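Local coordinates for intimin adherence protein (Escherichia coli O157:H7, PDB 3NCX) that probably mediates bacterial adhesion to host cells by binding the translocated receptor Tir through its C-terminal lectin-like domain, at residues L116-S119 with V123-D126. The protein carries 1 engineered substitution. Residues are numbered along the deposited sequence; the frame is centred on the assembly and turned at random.
Sequences LLPS and VLSD
Pro118 lays its ring against Val123 and Leu124 in the C-type lectin-like domain of intimin, where the loop after helix 106-112 leads into helix 121-131. The contact is a local one: three residues separate the two segments, and the chain leaves Pro118, turns into the helix and brings its first turn back against the proline. Leu124 is the side chain to follow. Its CB points neither at the loop nor away from it, but chi1 of -65° sets CG anti to the carbonyl carbon, which carries the branch point over to the proline. There Leu124 CG lies 3.8 Å from Pro118 CB and nearly as close to Pro118 CG. At the tip the two methyls share the ring: CD1 makes the closest approach, 3.7 Å to Pro118 CG, while CD2 stands farther back at 4.1 Å from the same atom. CD1 sits almost in the mean plane of the pyrrolidine, off the outer side of its CB-CG bond, and CD2 is shifted toward one face, the two side chains meeting at a slant.

Val123 reaches the proline from its branch point, with CB 4.0 Å from Pro118 CB, and CG1 lies alongside that same carbon. All three also touch strand 184-188: Pro118 and Val123 at Val188, Leu124 at Val186. Leu124 also touches Ile150, Tyr165 and Leu167, so its side chain is buried among these residues. The backbone of Pro118 is itself hydrogen-bonded to Lys151, and Tyr96 OH bonds to Val123 O. Near the exposed Ser119 the contact is van der Waals: Val123 CG2, anti to its carbonyl carbon, faces the serine hydroxyl, with Ser119 OG 3.3 Å from that methyl.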
ATOM      1  N   LEU A 116      14.310   4.595 -10.952  1.00 25.24           N
ATOM      2  CA  LEU A 116      13.250   5.193 -10.149  1.00 22.49           C
ATOM      3  C   LEU A 116      13.342   4.756  -8.689  1.00 24.05           C
ATOM      4  O   LEU A 116      12.325   4.607  -8.010  1.00 26.03           O
ATOM      5  CB  LEU A 116      11.871   4.852 -10.719  1.00 19.95           C
ATOM      6  CG  LEU A 116      11.526   5.496 -12.062  1.00 21.91           C
ATOM      7  CD1 LEU A 116      10.077   5.214 -12.432  1.00 16.22           C
ATOM      8  CD2 LEU A 116      11.787   6.995 -12.012  1.00 11.54           C
ATOM      9  N   LEU A 117      14.565   4.547  -8.216  1.00 18.75           N
ATOM     10  CA  LEU A 117      14.797   4.232  -6.813  1.00 20.79           C
ATOM     11  C   LEU A 117      14.375   5.415  -5.949  1.00 23.47           C
ATOM     12  O   LEU A 117      14.431   6.560  -6.396  1.00 23.35           O
ATOM     13  CB  LEU A 117      16.273   3.914  -6.577  1.00 15.33           C
ATOM     14  CG  LEU A 117      16.862   2.748  -7.372  1.00 16.10           C
ATOM     15  CD1 LEU A 117      18.361   2.648  -7.132  1.00 17.46           C
ATOM     16  CD2 LEU A 117      16.166   1.440  -7.018  1.00 13.08           C
ATOM     17  N   PRO A 118      13.947   5.142  -4.708  1.00 23.18           N
ATOM     18  CA  PRO A 118      13.526   6.224  -3.812  1.00 21.09           C
ATOM     19  C   PRO A 118      14.601   7.299  -3.694  1.00 21.11           C
ATOM     20  O   PRO A 118      15.771   6.982  -3.485  1.00 26.33           O
ATOM     21  CB  PRO A 118      13.309   5.511  -2.467  1.00 19.56           C
ATOM     22  CG  PRO A 118      13.969   4.174  -2.609  1.00 18.91           C
ATOM     23  CD  PRO A 118      13.875   3.826  -4.056  1.00 20.64           C
ATOM     24  N   SER A 119      14.200   8.558  -3.840  1.00 20.80           N
ATOM     25  CA  SER A 119      15.143   9.670  -3.846  1.00 24.57           C
ATOM     26  C   SER A 119      15.796   9.884  -2.483  1.00 22.59           C
ATOM     27  O   SER A 119      16.959  10.276  -2.401  1.00 21.57           O
ATOM     28  CB  SER A 119      14.452  10.955  -4.306  1.00 28.63           C
ATOM     29  OG  SER A 119      13.413  11.323  -3.415  1.00 40.94           O
ATOM     30  N   VAL A 123      11.122   9.111   1.483  1.00 18.30           N
ATOM     31  CA  VAL A 123      10.227   8.504   0.507  1.00 16.32           C
ATOM     32  C   VAL A 123       9.740   7.153   1.019  1.00 17.40           C
ATOM     33  O   VAL A 123       8.585   6.779   0.817  1.00 19.70           O
ATOM     34  CB  VAL A 123      10.915   8.317  -0.855  1.00 17.72           C
ATOM     35  CG1 VAL A 123       9.953   7.694  -1.853  1.00 18.07           C
ATOM     36  CG2 VAL A 123      11.432   9.650  -1.373  1.00 22.00           C
ATOM     37  N   LEU A 124      10.626   6.434   1.700  1.00 19.57           N
ATOM     38  CA  LEU A 124      10.310   5.105   2.215  1.00 20.21           C
ATOM     39  C   LEU A 124       9.741   5.142   3.631  1.00 17.07           C
ATOM     40  O   LEU A 124       8.784   4.432   3.941  1.00 17.41           O
ATOM     41  CB  LEU A 124      11.550   4.211   2.174  1.00 23.74           C
ATOM     42  CG  LEU A 124      12.101   3.871   0.787  1.00 19.95           C
ATOM     43  CD1 LEU A 124      13.458   3.193   0.899  1.00 21.51           C
ATOM     44  CD2 LEU A 124      11.122   2.994   0.024  1.00 18.85           C
ATOM     45  N   SER A 125      10.332   5.966   4.489  1.00 19.18           N
ATOM     46  CA  SER A 125       9.891   6.062   5.877  1.00 16.53           C
ATOM     47  C   SER A 125       8.491   6.657   5.973  1.00 19.61           C
ATOM     48  O   SER A 125       7.731   6.328   6.883  1.00 18.70           O
ATOM     49  CB  SER A 125      10.877   6.890   6.706  1.00 15.67           C
ATOM     50  OG  SER A 125      10.972   8.215   6.215  1.00 19.52           O
ATOM     51  N   ASP A 126       8.155   7.533   5.031  1.00 19.43           N
ATOM     52  CA  ASP A 126       6.827   8.132   4.983  1.00 17.28           C
ATOM     53  C   ASP A 126       5.766   7.071   4.735  1.00 20.24           C
ATOM     54  O   ASP A 126       4.634   7.185   5.207  1.00 21.52           O
ATOM     55  CB  ASP A 126       6.753   9.209   3.900  1.00 16.64           C
ATOM     56  CG  ASP A 126       7.206  10.566   4.397  1.00 16.42           C
ATOM     57  OD1 ASP A 126       7.851  10.623   5.464  1.00 17.17           O
ATOM     58  OD2 ASP A 126       6.918  11.573   3.720  1.00 19.31           O
TER